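Local structure of chloroplastic group IIB intron splicing facilitator CRS2, chloroplastic (Zea mays, 1RYM) at residues A21-P26 with Q78-Y83; T109-G114 with R145-I150. The protein is required for splicing group IIB introns in maize chloroplasts, working in complexes with CAF1 or CAF2, and has no peptidyl-tRNA hydrolase activity despite belonging to that family. The protein carries 1 engineered substitution. One frame throughout, in Å; residues are numbered along the deposited sequence.

Contact 1 (A21-P26 with Q78-Y83)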
loop_
_atom_site.group_PDB
_atom_site.type_symbol
_atom_site.label_atom_id
_atom_site.label_comp_id
_atom_site.label_asym_id
_atom_site.label_seq_id
_atom_site.Cartn_x
_atom_site.Cartn_y
_atom_site.Cartn_z
ATOM N N ALA A 21 -2.930 -5.115 -0.229
ATOM C CA ALA A 21 -2.604 -4.931 1.193
ATOM C C ALA A 21 -1.838 -3.657 1.446
ATOM O O ALA A 21 -0.828 -3.406 0.810
ATOM C CB ALA A 21 -1.648 -6.057 1.561
ATOM N N GLY A 22 -2.220 -3.008 2.452
ATOM C CA GLY A 22 -1.461 -1.826 2.790
ATOM C C GLY A 22 -0.751 -2.007 4.112
ATOM O O GLY A 22 -1.355 -2.511 5.090
ATOM N N LEU A 23 0.552 -1.638 4.173
ATOM C CA LEU A 23 1.261 -1.777 5.440
ATOM C C LEU A 23 1.102 -0.651 6.427
ATOM O O LEU A 23 0.931 0.452 6.089
ATOM C CB LEU A 23 2.734 -2.029 5.269
ATOM C CG LEU A 23 2.974 -3.107 4.183
ATOM C CD1 LEU A 23 4.482 -3.309 4.044
ATOM C CD2 LEU A 23 2.345 -4.465 4.492
ATOM N N GLY A 24 1.132 -1.010 7.731
ATOM C CA GLY A 24 0.972 -0.041 8.795
ATOM C C GLY A 24 0.713 -0.736 10.119
ATOM O O GLY A 24 1.112 -1.915 10.275
ATOM N N ASN A 25 -0.010 -0.030 10.959
ATOM C CA ASN A 25 -0.283 -0.490 12.277
ATOM C C ASN A 25 -1.626 0.073 12.730
ATOM O O ASN A 25 -1.933 1.256 12.539
ATOM C CB ASN A 25 0.921 -0.037 13.164
ATOM C CG ASN A 25 0.819 -0.519 14.576
ATOM O OD1 ASN A 25 -0.261 -0.599 15.172
ATOM N ND2 ASN A 25 1.855 -1.114 14.982
ATOM N N PRO A 26 -2.516 -0.806 13.238
ATOM C CA PRO A 26 -3.840 -0.325 13.600
ATOM C C PRO A 26 -3.909 0.501 14.898
ATOM O O PRO A 26 -4.915 1.177 15.183
ATOM C CB PRO A 26 -4.690 -1.534 13.745
ATOM C CG PRO A 26 -3.745 -2.659 14.059
ATOM C CD PRO A 26 -2.453 -2.286 13.340
ATOM N N GLN A 78 -1.998 -6.339 10.575
ATOM C CA GLN A 78 -1.683 -5.564 11.767
ATOM C C GLN A 78 -0.180 -5.367 12.012
ATOM O O GLN A 78 0.257 -4.372 12.635
ATOM C CB GLN A 78 -2.333 -6.159 12.976
ATOM C CG GLN A 78 -1.790 -7.579 13.079
ATOM C CD GLN A 78 -2.749 -8.607 13.761
ATOM O OE1 GLN A 78 -3.595 -8.312 14.664
ATOM N NE2 GLN A 78 -2.702 -9.883 13.287
ATOM N N SER A 79 0.641 -6.227 11.363
ATOM C CA SER A 79 2.125 -6.155 11.558
ATOM C C SER A 79 3.008 -5.768 10.390
ATOM O O SER A 79 3.055 -6.493 9.396
ATOM C CB SER A 79 2.719 -7.432 12.221
ATOM O OG SER A 79 3.920 -8.103 11.603
ATOM N N TYR A 80 4.023 -4.960 10.713
ATOM C CA TYR A 80 4.908 -4.573 9.699
ATOM C C TYR A 80 5.853 -5.716 9.492
ATOM O O TYR A 80 6.331 -6.055 8.397
ATOM C CB TYR A 80 5.571 -3.235 10.102
ATOM C CG TYR A 80 5.476 -2.195 8.999
ATOM C CD1 TYR A 80 6.032 -2.537 7.786
ATOM C CD2 TYR A 80 4.765 -0.999 9.097
ATOM C CE1 TYR A 80 6.016 -1.646 6.704
ATOM C CE2 TYR A 80 4.678 -0.129 7.983
ATOM C CZ TYR A 80 5.359 -0.432 6.806
ATOM O OH TYR A 80 5.505 0.452 5.722
ATOM N N MET A 81 6.067 -6.417 10.526
ATOM C CA MET A 81 7.073 -7.422 10.411
ATOM C C MET A 81 6.622 -8.649 9.747
ATOM O O MET A 81 7.306 -9.178 8.870
ATOM C CB MET A 81 7.822 -7.774 11.721
ATOM C CG MET A 81 9.211 -8.302 11.446
ATOM S SD MET A 81 10.092 -8.961 12.934
ATOM C CE MET A 81 10.616 -7.455 13.685
ATOM N N ASN A 82 5.520 -9.191 10.189
ATOM C CA ASN A 82 5.188 -10.387 9.461
ATOM C C ASN A 82 3.902 -10.368 8.645
ATOM O O ASN A 82 3.163 -11.337 8.623
ATOM C CB ASN A 82 5.394 -11.676 10.257
ATOM C CG ASN A 82 5.234 -12.968 9.458
ATOM O OD1 ASN A 82 4.840 -14.000 10.054
ATOM N ND2 ASN A 82 5.477 -12.990 8.073
ATOM N N TYR A 83 3.675 -9.348 7.876
ATOM C CA TYR A 83 2.420 -9.286 7.121
ATOM C C TYR A 83 2.215 -10.479 6.168
ATOM O O TYR A 83 1.157 -11.011 6.011
ATOM C CB TYR A 83 2.334 -7.965 6.421
ATOM C CG TYR A 83 3.529 -7.765 5.505
ATOM C CD1 TYR A 83 3.457 -8.226 4.211
ATOM C CD2 TYR A 83 4.684 -7.104 5.894
ATOM C CE1 TYR A 83 4.494 -8.042 3.308
ATOM C CE2 TYR A 83 5.763 -6.907 5.029
ATOM C CZ TYR A 83 5.652 -7.396 3.717
ATOM O OH TYR A 83 6.671 -7.270 2.837
#
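Leu23 is wedged between two tyrosines of 78-83 and meets a ring face of each. Its CB lies over the Tyr80 ring, 3.8 Å from the ring centroid and displaced toward the CZ rim, where Leu23 CB and Tyr80 CZ are 3.4 Å apart. Further out the leucine forks. CD2 sits over a face of Tyr83 in a second CH-pi contact, 3.6 Å from CG of that ring, while CD1 stays near Tyr80, 3.5 Å from its CE1. With CG beside the backbone N and anti to the carbonyl carbon (chi1 -45°), both methyls are carried across toward 78-83. Tyr80 also reaches past the leucine: its CE2 is 3.7 Å from Gly24 N, an oblique approach. This is the tight half of the contact.

The other half is looser and nearer solvent. Here the exposed ring of Pro26 packs on Gln78, with Pro26 CD 3.9 Å from Gln78 CB and 3.5 Å from Gln78 O. The glutamine amide then heads away, its OE1 accepting from the backbone N of Lys59.

Tyr80 is a tRNA-binding position by similarity; its hydroxyl is hydrogen-bonded to Asp107 OD2 and its ring stacks with that of His35. The contact brings the segment leaving strand 18-22 against the loop that joins strand 70-76 to helix 83-94, with Tyr106 of the adjacent strand 102-108 touching both Leu23 and Tyr80.

Contact 2 (T109-G114 with R145-I150)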
loop_
_atom_site.group_PDB
_atom_site.type_symbol
_atom_site.label_atom_id
_atom_site.label_comp_id
_atom_site.label_asym_id
_atom_site.label_seq_id
_atom_site.Cartn_x
_atom_site.Cartn_y
_atom_site.Cartn_z
ATOM N N THR A 109 10.805 5.357 2.306
ATOM C CA THR A 109 11.661 6.476 2.668
ATOM C C THR A 109 12.649 6.752 1.595
ATOM O O THR A 109 13.471 7.696 1.667
ATOM C CB THR A 109 12.425 6.210 3.979
ATOM O OG1 THR A 109 13.030 4.952 3.831
ATOM C CG2 THR A 109 11.443 5.994 5.122
ATOM N N SER A 110 12.618 5.896 0.594
ATOM C CA SER A 110 13.561 6.199 -0.454
ATOM C C SER A 110 13.066 7.116 -1.568
ATOM O O SER A 110 13.811 7.305 -2.528
ATOM C CB SER A 110 14.093 4.925 -1.013
ATOM O OG SER A 110 13.173 4.335 -1.889
ATOM N N LEU A 111 11.849 7.647 -1.452
ATOM C CA LEU A 111 11.252 8.536 -2.459
ATOM C C LEU A 111 10.841 9.801 -1.744
ATOM O O LEU A 111 10.624 9.719 -0.584
ATOM C CB LEU A 111 9.985 7.865 -3.055
ATOM C CG LEU A 111 10.244 6.684 -4.033
ATOM C CD1 LEU A 111 8.945 6.030 -4.426
ATOM C CD2 LEU A 111 10.907 7.112 -5.338
ATOM N N PRO A 112 10.749 10.940 -2.399
ATOM C CA PRO A 112 10.346 12.138 -1.732
ATOM C C PRO A 112 8.873 12.013 -1.307
ATOM O O PRO A 112 8.044 11.229 -1.943
ATOM C CB PRO A 112 10.504 13.242 -2.821
ATOM C CG PRO A 112 11.422 12.679 -3.890
ATOM C CD PRO A 112 11.265 11.164 -3.779
ATOM N N ASN A 113 8.538 12.901 -0.311
ATOM C CA ASN A 113 7.222 12.891 0.221
ATOM C C ASN A 113 6.241 12.933 -0.912
ATOM O O ASN A 113 6.361 13.841 -1.754
ATOM C CB ASN A 113 7.057 14.091 1.130
ATOM C CG ASN A 113 5.708 14.013 1.861
ATOM O OD1 ASN A 113 5.581 13.123 2.759
ATOM N ND2 ASN A 113 4.740 14.896 1.464
ATOM N N GLY A 114 5.185 12.066 -0.852
ATOM C CA GLY A 114 4.085 12.166 -1.811
ATOM C C GLY A 114 4.320 11.515 -3.156
ATOM O O GLY A 114 3.408 11.369 -3.967
ATOM N N ARG A 145 4.055 -3.674 -6.269
ATOM C CA ARG A 145 4.173 -2.828 -5.092
ATOM C C ARG A 145 3.846 -1.387 -5.500
ATOM O O ARG A 145 4.415 -0.967 -6.489
ATOM C CB ARG A 145 5.748 -2.757 -4.844
ATOM C CG ARG A 145 6.568 -4.014 -4.346
ATOM C CD ARG A 145 8.162 -3.960 -4.517
ATOM N NE ARG A 145 8.679 -4.346 -5.891
ATOM C CZ ARG A 145 9.895 -4.005 -6.360
ATOM N N LEU A 146 3.093 -0.669 -4.661
ATOM C CA LEU A 146 2.884 0.704 -4.836
ATOM C C LEU A 146 3.581 1.408 -3.647
ATOM O O LEU A 146 3.146 1.380 -2.533
ATOM C CB LEU A 146 1.408 0.996 -4.977
ATOM C CG LEU A 146 1.096 2.523 -5.059
ATOM C CD1 LEU A 146 1.586 3.184 -6.369
ATOM C CD2 LEU A 146 -0.424 2.634 -4.978
ATOM N N SER A 147 4.684 2.096 -3.907
ATOM C CA SER A 147 5.340 2.894 -2.920
ATOM C C SER A 147 4.776 4.291 -2.861
ATOM O O SER A 147 4.529 4.841 -3.907
ATOM C CB SER A 147 6.658 3.168 -3.558
ATOM O OG SER A 147 7.456 2.076 -3.200
ATOM N N ILE A 148 4.644 4.845 -1.633
ATOM C CA ILE A 148 4.213 6.208 -1.409
ATOM C C ILE A 148 5.406 6.853 -0.690
ATOM O O ILE A 148 5.698 6.439 0.444
ATOM C CB ILE A 148 3.009 6.195 -0.465
ATOM C CG1 ILE A 148 1.868 5.344 -1.116
ATOM C CG2 ILE A 148 2.568 7.602 -0.220
ATOM C CD1 ILE A 148 0.870 4.801 -0.086
ATOM N N GLY A 149 6.148 7.739 -1.401
ATOM C CA GLY A 149 7.355 8.342 -0.842
ATOM C C GLY A 149 7.008 9.092 0.463
ATOM O O GLY A 149 5.953 9.800 0.522
ATOM N N ILE A 150 7.922 9.027 1.420
ATOM C CA ILE A 150 7.756 9.826 2.670
ATOM C C ILE A 150 9.082 10.532 2.990
ATOM O O ILE A 150 9.199 11.239 3.960
ATOM C CB ILE A 150 7.287 9.055 3.867
ATOM C CG1 ILE A 150 8.248 7.901 4.143
ATOM C CG2 ILE A 150 5.812 8.601 3.752
ATOM C CD1 ILE A 150 8.090 7.302 5.583
HETATM O O HOH W 1 7.161 12.353 5.031
#
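Leu111 lies along the end of strand 145-149 with its CB on Gly149, 3.5 Å from Gly149 CA. From there a chi1 of -74° swings CG to the N side, away from the carbonyl, and the side chain runs back along the strand until CD1 meets Ser147 CB at 3.8 Å; the leucine also touches Arg117 of strand 116-119. Gly149 has no side chain, and Leu111 CB and Pro112 O occupy the side on which one would stand.

The backbones meet directly as well. Gly114 N donates to Gly149 O over 2.8 Å, approaching from above the carbonyl plane with an N-H...O angle of 146°. Two CA-H...O contacts accompany it: Gly149 CA to Pro112 O at 3.2 Å, and Asn113 CA to the same Gly149 O at 3.4 Å. One water donates to both Asn113 OD1 and Ile150 O, linking the two segments again, while Asn113 ND2 bonds to Gln174 and to the carbonyl of Glu171.

Beyond Gly149, Thr109 and Ile150 run side by side in the same direction, Thr109 CG2 lying 3.6 Å from Ile150 CD1. Ser147 OG instead turns to Gln119 and Asp108. The contact thus fits the connection from strand 102-108 to strand 116-119 around the end of strand 145-149, which lies between those two in the sheet, and Asn113 fastens that connection to helix 169-201.

In the fold
Contacts 1 and 2 belong to one mixed sheet, in which strand 102-108 lies between strands 18-22 and 145-149. Their centres are about 16 Å apart and their nearest atoms about 7 Å, so neither touches the other. They converge instead on the site that corresponds, by similarity, to the hydrolase centre of the family. Tyr80 of contact 1 comes within about 3 Å of the Asp107 side chain, and Ile150 of contact 2 within about 4 Å; Ile150 is also about 5 Å from the side chain of His35. The two contacts therefore border what appears, by similarity, to be the site of the hydrolase family, in a protein that lacks the activity.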